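Local coordinates for mandalate racemase/muconate lactonizing enzyme (Unidentified, PDB 4E4U), which probably catalyses a reaction that begins with removal of a proton alpha to a substrate carboxylate, as in other members of the enolase superfamily, at residues Ser127-Tyr132 and Ser335-Gly340; Ile306-Tyr311 and Pro328-Gln333; Cys151-Val156 and Arg195-Ser200; Phe160-Phe165 and Asp203-Thr208; Asn312-Ala317 and Gly341-Val346. All coordinates share one frame; numbering follows the deposited sequence. Where two conformers were deposited one is given.

Interaction 1. Residues Ser127-Tyr132 and Ser335-Gly340; sequences SYTYLY and SIMTWG
Thr-129 OG1 accepts the backbone N-H of Met-337 at 3.0 Å in a bent bond, 138° at the hydrogen. The same hydroxyl donates to Tyr-130 O, 2.9 Å from OG1, in the carbonyl plane and on a lone pair, so two bonds fix its rotation. OG1 also lies in the ring plane at the edge of Tyr-132. Obliquely to that ring, Met-337 CG approaches Tyr-132 CD2 at 3.6 Å, and with chi2 extended (-173°) Met-337 SD lies 4.8 Å from the ring centroid, a Met-aromatic contact. Tyr-132 lines the pocket of a bound dithiol, probably from the crystallisation liquor, and the Met-337 side chain is about 5 Å from it. The backbones are joined by Ser-335 N to Tyr-128 O at 2.7 Å. A water takes the N-H of Tyr-130 at 3.0 Å and donates to Ser-335 O at 2.8 Å, bridging the chains where they part. Beyond Ser-335, a type II' turn from Ile-336 to Trp-339 presents the Met-337 N-H. The contact lies where strand 125-130 meets strand 333-335, the first and last parallel strands of the barrel; strand 162-165 also neighbours 125-130, and Leu-131 packs on helix 145-158.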
# COMPACT_ATOMS: atom_id res chain seq x y z
N SER A 127 8.70 38.35 1.27
CA SER A 127 7.63 38.48 0.28
C SER A 127 8.13 38.27 -1.14
O SER A 127 9.33 38.26 -1.40
CB SER A 127 6.94 39.83 0.41
OG SER A 127 7.77 40.86 -0.09
N TYR A 128 7.19 38.09 -2.06
CA TYR A 128 7.52 38.02 -3.47
C TYR A 128 6.46 38.75 -4.25
O TYR A 128 5.39 39.05 -3.72
CB TYR A 128 7.59 36.57 -3.95
CG TYR A 128 6.28 35.85 -4.11
CD1 TYR A 128 5.58 35.89 -5.32
CD2 TYR A 128 5.78 35.04 -3.10
CE1 TYR A 128 4.39 35.17 -5.49
CE2 TYR A 128 4.60 34.32 -3.26
CZ TYR A 128 3.91 34.39 -4.46
OH TYR A 128 2.75 33.67 -4.64
N THR A 129 6.75 39.04 -5.52
CA THR A 129 5.72 39.56 -6.40
C THR A 129 5.77 38.87 -7.76
O THR A 129 6.82 38.38 -8.19
CB THR A 129 5.84 41.09 -6.58
OG1 THR A 129 4.75 41.57 -7.40
CG2 THR A 129 7.17 41.48 -7.22
N TYR A 130 4.62 38.82 -8.43
CA TYR A 130 4.60 38.56 -9.86
C TYR A 130 5.39 39.65 -10.57
O TYR A 130 5.45 40.80 -10.11
CB TYR A 130 3.17 38.63 -10.39
CG TYR A 130 2.52 37.30 -10.69
CD1 TYR A 130 3.03 36.45 -11.66
CD2 TYR A 130 1.38 36.90 -10.01
CE1 TYR A 130 2.43 35.24 -11.94
CE2 TYR A 130 0.77 35.69 -10.29
CZ TYR A 130 1.30 34.86 -11.25
OH TYR A 130 0.70 33.65 -11.53
N LEU A 131 5.98 39.29 -11.70
CA LEU A 131 6.60 40.27 -12.57
C LEU A 131 5.52 40.96 -13.38
O LEU A 131 4.65 40.30 -13.97
CB LEU A 131 7.61 39.58 -13.50
CG LEU A 131 8.74 38.84 -12.79
CD1 LEU A 131 9.66 38.14 -13.79
CD2 LEU A 131 9.54 39.81 -11.91
N TYR A 132 5.56 42.29 -13.41
CA TYR A 132 4.62 43.08 -14.21
C TYR A 132 5.34 43.93 -15.25
O TYR A 132 5.34 45.16 -15.16
CB TYR A 132 3.77 43.98 -13.30
CG TYR A 132 2.81 43.22 -12.40
CD1 TYR A 132 1.55 42.84 -12.85
CD2 TYR A 132 3.17 42.88 -11.10
CE1 TYR A 132 0.68 42.15 -12.03
CE2 TYR A 132 2.31 42.19 -10.28
CZ TYR A 132 1.07 41.83 -10.74
OH TYR A 132 0.22 41.14 -9.90
N SER A 335 2.96 39.22 -2.47
CA SER A 335 2.67 40.65 -2.45
C SER A 335 2.32 41.11 -3.84
O SER A 335 2.82 40.58 -4.83
CB SER A 335 3.86 41.42 -1.91
OG SER A 335 4.12 41.02 -0.59
N ILE A 336 1.44 42.10 -3.93
CA ILE A 336 1.11 42.69 -5.21
C ILE A 336 2.00 43.90 -5.37
O ILE A 336 1.74 44.97 -4.82
CB ILE A 336 -0.39 43.01 -5.33
CG1 ILE A 336 -1.19 41.70 -5.20
CG2 ILE A 336 -0.68 43.68 -6.65
CD1 ILE A 336 -2.70 41.86 -5.20
N MET A 337 3.10 43.69 -6.10
CA MET A 337 4.20 44.66 -6.15
C MET A 337 4.60 45.04 -4.73
O MET A 337 4.84 44.14 -3.93
CB MET A 337 3.84 45.85 -7.06
CG MET A 337 3.63 45.37 -8.49
SD MET A 337 3.40 46.64 -9.72
CE MET A 337 1.83 47.26 -9.19
N THR A 338 4.65 46.33 -4.40
CA THR A 338 5.03 46.72 -3.04
C THR A 338 3.88 47.35 -2.25
O THR A 338 4.11 48.16 -1.35
CB THR A 338 6.26 47.66 -3.03
OG1 THR A 338 5.95 48.86 -3.74
CG2 THR A 338 7.44 46.98 -3.70
N TRP A 339 2.66 46.97 -2.61
CA TRP A 339 1.43 47.39 -1.91
C TRP A 339 1.13 48.87 -2.03
O TRP A 339 0.44 49.44 -1.17
CB TRP A 339 1.45 46.98 -0.43
CG TRP A 339 1.56 45.50 -0.19
CD1 TRP A 339 2.59 44.85 0.41
CD2 TRP A 339 0.60 44.49 -0.54
NE1 TRP A 339 2.34 43.50 0.47
CE2 TRP A 339 1.11 43.25 -0.11
CE3 TRP A 339 -0.64 44.52 -1.18
CZ2 TRP A 339 0.43 42.05 -0.30
CZ3 TRP A 339 -1.32 43.32 -1.37
CH2 TRP A 339 -0.78 42.10 -0.94
N GLY A 340 1.63 49.50 -3.09
CA GLY A 340 1.30 50.89 -3.37
C GLY A 340 0.05 50.97 -4.22
O GLY A 340 -0.80 50.08 -4.18
O HOH W 1 2.00 39.44 -7.22

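Interaction 2. Residues Ile306-Tyr311 and Pro328-Gln333; sequences IAPHLY and PNFLIQ
Ile-306 and Phe-330 form a single backbone bridge between two chains running nearly the same way, 16° apart. Ile-306 N donates to Asn-329 O at 2.9 Å, and Leu-331 N returns a bond of 2.9 Å to Ile-306 O that is almost straight (170° at the hydrogen). The register then slips by one residue, because Leu-331 leaves the extended conformation, and Ala-307 comes to face Ile-332. There the link is a CA-H...O contact of 3.1 Å from Ala-307 CA to Ile-332 O, with Ile-332 CG2 packed on Ala-307 CB at 3.9 Å. Phe-330 turns the edge of its ring to Pro-308, CE1 meeting CD at 4.1 Å, while Ile-332 N lies over one face, toward the rim. Gln-333 crosses Pro-308 at about a right angle. Its CG is anti to the backbone N, and a bend at chi2 (67°) folds the amide back over the proline: OE1 is 3.5 Å from Pro-308 CB, and NE2 is 4.0 Å from Leu-310 CB. The OE1 atom is hydrogen-bonded to Ser-320 of helix 314-325. Asn-329, at the other end, sends ND2 to Ala-304 O and Ala-296 O, and Pro-328 packs on Tyr-174 of a second subunit. The contact thus joins the loops before and after helix 314-325 within the barrel. Two backbone bonds give it direction, hydrocarbon packing fills most of the rest, and each buried side-chain amide has a polar partner supplied by adjoining parts of the fold.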
# COMPACT_ATOMS: atom_id res chain seq x y z
N ILE A 306 3.75 27.02 4.56
CA ILE A 306 2.69 27.82 3.97
C ILE A 306 3.26 29.05 3.27
O ILE A 306 4.24 29.65 3.71
CB ILE A 306 1.58 28.25 4.97
CG1 ILE A 306 2.09 29.33 5.93
CG2 ILE A 306 1.02 27.03 5.71
CD1 ILE A 306 0.98 30.02 6.69
N ALA A 307 2.64 29.38 2.14
CA ALA A 307 3.01 30.54 1.34
C ALA A 307 1.71 31.14 0.85
O ALA A 307 1.27 30.85 -0.27
CB ALA A 307 3.89 30.12 0.18
N PRO A 308 1.05 31.95 1.69
CA PRO A 308 -0.32 32.35 1.35
C PRO A 308 -0.42 33.12 0.04
O PRO A 308 0.42 33.95 -0.31
CB PRO A 308 -0.73 33.23 2.53
CG PRO A 308 0.13 32.77 3.66
CD PRO A 308 1.45 32.43 3.02
N HIS A 309 -1.49 32.80 -0.69
CA HIS A 309 -1.80 33.41 -1.96
C HIS A 309 -2.47 34.76 -1.75
O HIS A 309 -3.21 34.96 -0.78
CB HIS A 309 -2.75 32.49 -2.73
CG HIS A 309 -3.41 33.13 -3.91
ND1 HIS A 309 -4.63 33.77 -3.83
CD2 HIS A 309 -3.03 33.20 -5.21
CE1 HIS A 309 -4.96 34.23 -5.03
NE2 HIS A 309 -4.01 33.90 -5.88
N LEU A 310 -2.22 35.69 -2.66
CA LEU A 310 -2.89 36.97 -2.62
C LEU A 310 -3.07 37.51 -4.04
O LEU A 310 -2.09 37.82 -4.72
CB LEU A 310 -2.10 37.95 -1.75
CG LEU A 310 -2.88 38.96 -0.92
CD1 LEU A 310 -3.62 39.94 -1.83
CD2 LEU A 310 -3.85 38.26 0.03
N TYR A 311 -4.32 37.61 -4.49
CA TYR A 311 -4.64 38.30 -5.73
C TYR A 311 -5.96 39.01 -5.52
O TYR A 311 -6.98 38.67 -6.12
CB TYR A 311 -4.71 37.35 -6.94
CG TYR A 311 -4.65 38.13 -8.24
CD1 TYR A 311 -3.49 38.81 -8.61
CD2 TYR A 311 -5.76 38.23 -9.07
CE1 TYR A 311 -3.43 39.55 -9.77
CE2 TYR A 311 -5.70 38.97 -10.25
CZ TYR A 311 -4.53 39.62 -10.59
OH TYR A 311 -4.46 40.36 -11.76
N PRO A 328 4.92 29.18 12.43
CA PRO A 328 6.32 28.76 12.48
C PRO A 328 6.84 28.17 11.16
O PRO A 328 8.04 28.25 10.90
CB PRO A 328 6.33 27.70 13.60
CG PRO A 328 4.93 27.17 13.62
CD PRO A 328 4.04 28.34 13.27
N ASN A 329 5.96 27.61 10.35
CA ASN A 329 6.33 27.01 9.08
C ASN A 329 5.97 27.91 7.90
O ASN A 329 5.51 27.45 6.85
CB ASN A 329 5.71 25.61 8.93
CG ASN A 329 4.19 25.61 9.09
OD1 ASN A 329 3.63 26.39 9.86
ND2 ASN A 329 3.53 24.69 8.39
N PHE A 330 6.20 29.20 8.08
CA PHE A 330 5.95 30.19 7.05
C PHE A 330 7.12 30.28 6.09
O PHE A 330 8.27 30.41 6.52
CB PHE A 330 5.72 31.55 7.71
CG PHE A 330 5.75 32.71 6.76
CD1 PHE A 330 4.67 32.96 5.90
CD2 PHE A 330 6.83 33.58 6.73
CE1 PHE A 330 4.69 34.05 5.03
CE2 PHE A 330 6.85 34.66 5.86
CZ PHE A 330 5.79 34.89 5.01
N LEU A 331 6.84 30.23 4.79
CA LEU A 331 7.88 30.37 3.76
C LEU A 331 7.98 31.79 3.21
O LEU A 331 9.03 32.41 3.27
CB LEU A 331 7.61 29.40 2.60
CG LEU A 331 8.50 29.50 1.35
CD1 LEU A 331 9.97 29.31 1.70
CD2 LEU A 331 8.07 28.49 0.29
N ILE A 332 6.88 32.30 2.67
CA ILE A 332 6.90 33.58 1.97
C ILE A 332 5.46 34.05 1.76
O ILE A 332 4.54 33.22 1.70
CB ILE A 332 7.65 33.43 0.62
CG1 ILE A 332 8.11 34.78 0.06
CG2 ILE A 332 6.82 32.62 -0.38
CD1 ILE A 332 9.11 34.61 -1.08
N GLN A 333 5.27 35.36 1.63
CA GLN A 333 3.94 35.93 1.44
C GLN A 333 3.85 36.62 0.10
O GLN A 333 4.66 37.47 -0.23
CB GLN A 333 3.62 36.93 2.56
CG GLN A 333 2.37 37.77 2.32
CD GLN A 333 1.08 36.96 2.35
OE1 GLN A 333 0.81 36.25 3.32
NE2 GLN A 333 0.28 37.08 1.29

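Interaction 3. Residues Cys151-Val156 and Arg195-Ser200; sequences CAAENV and REAVGS
Ala-152 and Val-198 meet through methyl groups, and no aromatic ring takes part; the guanidinium of Arg-195, a flat group, lies away from the interface, at the end of its own helix. Its NH1 donates to Gly-199 O at 2.9 Å, with the oxygen tilted 30° from the guanidinium plane and the bond bent to 132° at the hydrogen. NH1 also bonds to Ala-202 O and NH2 to Tyr-227 O, so three carbonyls hold the group where helix 181-198 ends. The second planar group, the Asn-155 amide, takes no part in the contact with 195-200: its OD1 bonds to the bound dithiol, which is also covalently linked to Cys-151 SG. Across the contact itself the packing is aliphatic. Val-198 CG1 wedges between Ala-152 CB at 3.6 Å and Val-156 CG2 at 3.7 Å, two residues one helical turn apart. With Val-198 chi1 at -54°, CG1 lies beside the backbone N and is the branch that does the touching, while the two valines cross obliquely. Beside this wedge, Ala-153 CB meets Ala-197 CB at 4.3 Å; with such short side chains their CA atoms come within 5.6 Å. Gly-199, with positive phi, then leaves the helix, its N still bonded to Arg-195 O at 2.8 Å. Just beyond, Ser-200 OG bonds to Asp-185 of a second subunit. Helices 145-158 and 181-198 are thus laid side by side on the outside of the barrel, joined in sequence through strand 162-165, whose Val-163 packs beneath Ala-152.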
# COMPACT_ATOMS: atom_id res chain seq x y z
N CYS A 151 12.58 43.24 -15.57
CA CYS A 151 11.69 43.50 -14.46
C CYS A 151 12.16 42.77 -13.20
O CYS A 151 12.14 43.33 -12.10
CB CYS A 151 10.27 43.08 -14.84
SG CYS A 151 9.03 43.30 -13.55
N ALA A 152 12.57 41.52 -13.35
CA ALA A 152 13.10 40.76 -12.22
C ALA A 152 14.30 41.47 -11.59
O ALA A 152 14.41 41.57 -10.37
CB ALA A 152 13.47 39.36 -12.64
N ALA A 153 15.21 41.95 -12.44
CA ALA A 153 16.40 42.65 -11.96
C ALA A 153 16.02 43.90 -11.18
O ALA A 153 16.64 44.21 -10.16
CB ALA A 153 17.32 42.98 -13.12
N GLU A 154 15.01 44.63 -11.64
CA GLU A 154 14.55 45.82 -10.92
C GLU A 154 13.92 45.45 -9.58
O GLU A 154 14.13 46.14 -8.59
CB GLU A 154 13.59 46.65 -11.77
CG GLU A 154 14.23 47.31 -12.97
CD GLU A 154 15.42 48.17 -12.61
OE1 GLU A 154 15.35 48.90 -11.60
OE2 GLU A 154 16.43 48.12 -13.33
N ASN A 155 13.17 44.35 -9.55
CA ASN A 155 12.60 43.88 -8.29
C ASN A 155 13.69 43.49 -7.28
O ASN A 155 13.55 43.74 -6.09
CB ASN A 155 11.60 42.75 -8.53
CG ASN A 155 10.23 43.28 -8.91
OD1 ASN A 155 9.68 44.15 -8.24
ND2 ASN A 155 9.66 42.75 -9.99
N VAL A 156 14.76 42.88 -7.76
CA VAL A 156 15.90 42.56 -6.90
C VAL A 156 16.51 43.84 -6.31
O VAL A 156 16.87 43.87 -5.13
CB VAL A 156 16.95 41.69 -7.64
CG1 VAL A 156 18.26 41.61 -6.87
CG2 VAL A 156 16.39 40.29 -7.89
N ARG A 195 16.80 33.81 -14.46
CA ARG A 195 17.93 33.37 -13.65
C ARG A 195 19.20 34.17 -13.96
O ARG A 195 19.92 34.56 -13.04
CB ARG A 195 18.20 31.87 -13.82
CG ARG A 195 19.47 31.39 -13.11
CD ARG A 195 19.40 31.58 -11.60
NE ARG A 195 18.50 30.62 -10.98
CZ ARG A 195 17.69 30.89 -9.95
NH1 ARG A 195 17.66 32.11 -9.43
NH2 ARG A 195 16.90 29.94 -9.46
N GLU A 196 19.48 34.42 -15.24
CA GLU A 196 20.64 35.22 -15.62
C GLU A 196 20.58 36.61 -14.98
O GLU A 196 21.59 37.14 -14.52
CB GLU A 196 20.74 35.35 -17.15
CG GLU A 196 21.90 36.23 -17.62
CD GLU A 196 21.94 36.43 -19.14
OE1 GLU A 196 20.86 36.45 -19.78
OE2 GLU A 196 23.06 36.56 -19.69
N ALA A 197 19.38 37.17 -14.94
CA ALA A 197 19.19 38.53 -14.43
C ALA A 197 19.29 38.63 -12.91
O ALA A 197 19.75 39.64 -12.39
CB ALA A 197 17.86 39.09 -14.91
N VAL A 198 18.85 37.60 -12.19
CA VAL A 198 18.81 37.67 -10.73
C VAL A 198 19.92 36.88 -10.04
O VAL A 198 20.17 37.08 -8.85
CB VAL A 198 17.43 37.24 -10.15
CG1 VAL A 198 16.31 38.05 -10.78
CG2 VAL A 198 17.20 35.73 -10.32
N GLY A 199 20.57 35.98 -10.77
CA GLY A 199 21.57 35.11 -10.17
C GLY A 199 21.03 34.37 -8.96
O GLY A 199 19.92 33.83 -9.01
N SER A 200 21.78 34.38 -7.87
CA SER A 200 21.33 33.72 -6.65
C SER A 200 20.67 34.69 -5.67
O SER A 200 20.44 34.34 -4.51
CB SER A 200 22.49 32.99 -5.98
OG SER A 200 22.89 31.89 -6.78

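Interaction 4. Residues Phe160-Phe165 and Asp203-Thr208; sequences FTAVKF and DLLFGT
Phe-165 and Phe-206 cross at about a right angle, CE2 of the first approaching CD1 of the second obliquely at 4.1 Å. Phe-165 holds its ring between its own backbone N and carbonyl carbon (chi1 48°), and this swings it over the neighbouring strand: Leu-205 O lies above one face, toward the rim, and Leu-204 CD2 meets the ring edge at CE1, 4.2 Å away. On the opposite face of the sheet Lys-164 and Leu-205 cross nearly perpendicularly, CB to CB at 3.8 Å. The lysine chain continues past Gly-207, Lys-164 CG lying 3.7 Å from Gly-207 CA. A bend at chi3 (89°) then leads the amine away to Tyr-128 OH and to Glu-233, with which it forms a salt bridge. Ala-162 CB touches Leu-205 CD1 at 3.9 Å. The backbones beneath make a parallel ladder, 25° between strand directions, with bonds alternating from Asp-203 N to Thr-161 O (2.9 Å) through Gly-207 N to Phe-165 O (2.8 Å); the rung from Phe-165 N to Leu-205 O is weak. Gly-207 centres an inverse gamma turn that ends the strand. Asp-203 forms salt bridges with Arg-126 through OD2 and with Arg-219 of a second subunit through OD1, tying the start of its strand to the assembly. Strands 162-165 and 203-206 with helix 181-198 form a beta-alpha-beta unit of the barrel: Leu-204 and Phe-206 pack outward on that helix, while Leu-205 and Lys-164 face inward, among strands 125-130 and 231-233.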
# COMPACT_ATOMS: atom_id res chain seq x y z
N PHE A 160 13.46 42.48 -3.29
CA PHE A 160 12.77 41.19 -3.40
C PHE A 160 13.75 40.03 -3.51
O PHE A 160 14.78 40.12 -4.20
CB PHE A 160 11.85 41.16 -4.62
CG PHE A 160 10.51 41.80 -4.40
CD1 PHE A 160 9.55 41.18 -3.62
CD2 PHE A 160 10.20 43.01 -5.00
CE1 PHE A 160 8.30 41.75 -3.43
CE2 PHE A 160 8.95 43.60 -4.81
CZ PHE A 160 8.00 42.96 -4.03
N THR A 161 13.42 38.94 -2.83
CA THR A 161 14.23 37.72 -2.82
C THR A 161 13.56 36.57 -3.57
O THR A 161 14.03 35.43 -3.50
CB THR A 161 14.54 37.26 -1.39
OG1 THR A 161 13.32 36.96 -0.71
CG2 THR A 161 15.28 38.35 -0.63
N ALA A 162 12.46 36.86 -4.26
CA ALA A 162 11.77 35.87 -5.09
C ALA A 162 10.86 36.60 -6.06
O ALA A 162 10.34 37.67 -5.74
CB ALA A 162 10.96 34.90 -4.23
N VAL A 163 10.69 36.04 -7.26
CA VAL A 163 9.82 36.64 -8.26
C VAL A 163 9.03 35.53 -8.94
O VAL A 163 9.52 34.40 -9.06
CB VAL A 163 10.60 37.46 -9.32
CG1 VAL A 163 11.27 38.68 -8.68
CG2 VAL A 163 11.64 36.58 -10.04
N LYS A 164 7.80 35.84 -9.37
CA LYS A 164 6.92 34.84 -9.97
C LYS A 164 6.50 35.25 -11.39
O LYS A 164 6.34 36.43 -11.68
CB LYS A 164 5.69 34.61 -9.10
CG LYS A 164 4.85 33.42 -9.53
CD LYS A 164 3.99 32.88 -8.38
CE LYS A 164 2.65 33.57 -8.31
NZ LYS A 164 1.76 33.00 -7.25
N PHE A 165 6.32 34.26 -12.26
CA PHE A 165 5.91 34.51 -13.65
C PHE A 165 5.27 33.24 -14.19
O PHE A 165 5.57 32.14 -13.72
CB PHE A 165 7.11 34.94 -14.51
CG PHE A 165 8.32 34.07 -14.35
CD1 PHE A 165 9.21 34.29 -13.30
CD2 PHE A 165 8.56 33.02 -15.22
CE1 PHE A 165 10.32 33.46 -13.13
CE2 PHE A 165 9.67 32.20 -15.06
CZ PHE A 165 10.54 32.42 -14.01
N ASP A 203 14.90 33.70 -5.70
CA ASP A 203 14.31 32.47 -6.18
C ASP A 203 13.35 32.70 -7.34
O ASP A 203 12.71 33.76 -7.43
CB ASP A 203 13.57 31.76 -5.04
CG ASP A 203 14.49 30.95 -4.15
OD1 ASP A 203 15.11 29.98 -4.64
OD2 ASP A 203 14.60 31.28 -2.95
N LEU A 204 13.27 31.71 -8.22
CA LEU A 204 12.27 31.69 -9.27
C LEU A 204 11.05 30.93 -8.78
O LEU A 204 11.16 29.81 -8.27
CB LEU A 204 12.80 30.95 -10.50
CG LEU A 204 14.14 31.37 -11.09
CD1 LEU A 204 14.46 30.55 -12.33
CD2 LEU A 204 14.11 32.83 -11.44
N LEU A 205 9.88 31.55 -8.93
CA LEU A 205 8.61 30.91 -8.61
C LEU A 205 7.89 30.69 -9.93
O LEU A 205 7.52 31.65 -10.60
CB LEU A 205 7.78 31.80 -7.69
CG LEU A 205 8.52 32.30 -6.45
CD1 LEU A 205 7.67 33.27 -5.67
CD2 LEU A 205 8.95 31.14 -5.58
N PHE A 206 7.74 29.43 -10.33
CA PHE A 206 7.13 29.16 -11.61
C PHE A 206 5.62 29.11 -11.42
O PHE A 206 5.08 28.12 -10.92
CB PHE A 206 7.68 27.87 -12.24
CG PHE A 206 7.44 27.79 -13.71
CD1 PHE A 206 8.32 28.40 -14.60
CD2 PHE A 206 6.33 27.14 -14.20
CE1 PHE A 206 8.08 28.33 -15.96
CE2 PHE A 206 6.09 27.07 -15.55
CZ PHE A 206 6.96 27.67 -16.43
N GLY A 207 4.96 30.21 -11.77
CA GLY A 207 3.61 30.47 -11.32
C GLY A 207 2.49 30.02 -12.23
O GLY A 207 1.59 30.79 -12.55
N THR A 208 2.55 28.75 -12.64
CA THR A 208 1.53 28.17 -13.49
C THR A 208 0.14 28.19 -12.85
O THR A 208 -0.00 28.40 -11.63
CB THR A 208 1.93 26.75 -13.94
OG1 THR A 208 2.94 26.24 -13.05
CG2 THR A 208 2.53 26.81 -15.33

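Interaction 5. Residues Asn312-Ala317 and Gly341-Val346; sequences NGPVGA and GFHAEV
His-343 reaches from its short helix to the Asn-312 carbonyl just ahead of helix 314-325. From CB, chi1 of -80° sets CG beside the backbone N and anti to the carbonyl carbon, which directs the ring toward Asn-312. CD2 sits beside the start of helix 314-325, 3.7 Å from Pro-314 N and 3.8 Å from Pro-314 CD. At the tip, NE2 carries the proton and donates to Asn-312 O at 2.8 Å, nearly straight at 166°. The oxygen lies in the imidazole plane, at the ring edge, whereas the donor is tilted 25° from the carbonyl plane. The ring is therefore gripped at its far end, while Trp-339 packs edge-to-face with it and Trp-23 meets it with planes at a slant. Pro-314 makes the rest of the contact: its CG touches the backbone carbonyl oxygen of His-343 at 3.5 Å and Val-346 CG1 at 3.6 Å, and proline and valine cross at about a right angle. Gly-313 occupies the N-cap, its carbonyl accepting from Ala-317 N at 3.2 Å, and Glu-39 takes the N-H groups of Gly-313 and Gly-316. The contact thus sets helix 341-345 against the first turn of helix 314-325. Strands 22-30 and 35-40 of the N-terminal domain border the latter, and helix 372-377 covers Phe-342 and Val-346.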
# COMPACT_ATOMS: atom_id res chain seq x y z
N ASN A 312 -5.92 40.00 -4.64
CA ASN A 312 -7.13 40.64 -4.14
C ASN A 312 -6.71 41.86 -3.33
O ASN A 312 -5.57 42.32 -3.48
CB ASN A 312 -8.02 39.65 -3.36
CG ASN A 312 -7.27 38.86 -2.30
OD1 ASN A 312 -6.62 37.84 -2.59
ND2 ASN A 312 -7.39 39.29 -1.05
N GLY A 313 -7.60 42.38 -2.49
CA GLY A 313 -7.39 43.66 -1.83
C GLY A 313 -6.52 43.63 -0.59
O GLY A 313 -6.04 42.57 -0.16
N PRO A 314 -6.32 44.80 0.02
CA PRO A 314 -5.42 44.90 1.17
C PRO A 314 -6.03 44.39 2.47
O PRO A 314 -5.29 44.19 3.43
CB PRO A 314 -5.14 46.41 1.26
CG PRO A 314 -6.37 47.02 0.70
CD PRO A 314 -6.79 46.12 -0.42
N VAL A 315 -7.34 44.17 2.51
CA VAL A 315 -7.94 43.63 3.72
C VAL A 315 -7.62 42.14 3.85
O VAL A 315 -7.17 41.68 4.90
CB VAL A 315 -9.46 43.91 3.79
CG1 VAL A 315 -10.09 43.18 4.97
CG2 VAL A 315 -9.73 45.42 3.86
N GLY A 316 -7.82 41.39 2.77
CA GLY A 316 -7.39 40.01 2.74
C GLY A 316 -5.89 39.89 2.95
O GLY A 316 -5.42 38.98 3.62
N ALA A 317 -5.12 40.83 2.39
CA ALA A 317 -3.68 40.83 2.61
C ALA A 317 -3.34 41.03 4.09
O ALA A 317 -2.50 40.32 4.64
CB ALA A 317 -3.00 41.90 1.76
N GLY A 341 -0.08 52.05 -4.98
CA GLY A 341 -1.20 52.20 -5.89
C GLY A 341 -2.54 52.12 -5.20
O GLY A 341 -2.71 52.64 -4.09
N PHE A 342 -3.49 51.46 -5.84
CA PHE A 342 -4.85 51.40 -5.31
C PHE A 342 -4.92 50.61 -4.00
O PHE A 342 -5.78 50.88 -3.17
CB PHE A 342 -5.81 50.85 -6.36
CG PHE A 342 -7.26 51.04 -6.02
CD1 PHE A 342 -7.81 52.31 -5.90
CD2 PHE A 342 -8.09 49.94 -5.82
CE1 PHE A 342 -9.14 52.48 -5.59
CE2 PHE A 342 -9.42 50.11 -5.50
CZ PHE A 342 -9.95 51.38 -5.38
N HIS A 343 -4.01 49.66 -3.80
CA HIS A 343 -3.95 48.93 -2.53
C HIS A 343 -3.68 49.84 -1.34
O HIS A 343 -4.11 49.56 -0.22
CB HIS A 343 -2.88 47.83 -2.56
CG HIS A 343 -3.32 46.58 -3.26
ND1 HIS A 343 -3.16 46.40 -4.61
CD2 HIS A 343 -3.93 45.47 -2.79
CE1 HIS A 343 -3.66 45.22 -4.95
NE2 HIS A 343 -4.13 44.64 -3.86
N ALA A 344 -2.95 50.92 -1.58
CA ALA A 344 -2.68 51.89 -0.53
C ALA A 344 -3.81 52.91 -0.45
O ALA A 344 -4.20 53.33 0.64
CB ALA A 344 -1.35 52.59 -0.78
N GLU A 345 -4.35 53.29 -1.60
CA GLU A 345 -5.35 54.35 -1.64
C GLU A 345 -6.65 53.97 -0.92
O GLU A 345 -7.30 54.81 -0.30
CB GLU A 345 -5.67 54.72 -3.09
CG GLU A 345 -6.45 56.02 -3.22
CD GLU A 345 -6.82 56.35 -4.65
OE1 GLU A 345 -6.49 55.55 -5.55
OE2 GLU A 345 -7.46 57.40 -4.86
N VAL A 346 -7.02 52.70 -0.99
CA VAL A 346 -8.31 52.27 -0.48
C VAL A 346 -8.34 52.06 1.04
O VAL A 346 -9.40 51.82 1.62
CB VAL A 346 -8.81 51.01 -1.24
CG1 VAL A 346 -8.15 49.75 -0.71
CG2 VAL A 346 -10.33 50.92 -1.19

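Interactions 1, 2 and 4 lie on or beside the curled barrel sheet, their centres 11 to 14 Å apart: strand 125-130 of interaction 1 pairs with strand 162-165 of interaction 4 and with strand 333-335, which leads out of interaction 2. Interaction 3 packs the helices outside this wall, 10 Å from interaction 4, with which it alternates along the chain. Interaction 5, 26 Å from interaction 3, touches interactions 1 and 2 where the barrel meets the N-terminal domain. Interactions 2, 3 and 4 are all nested within the long loop closed by interaction 1, so this contact joins the barrel's first strand to its last and completes the ring.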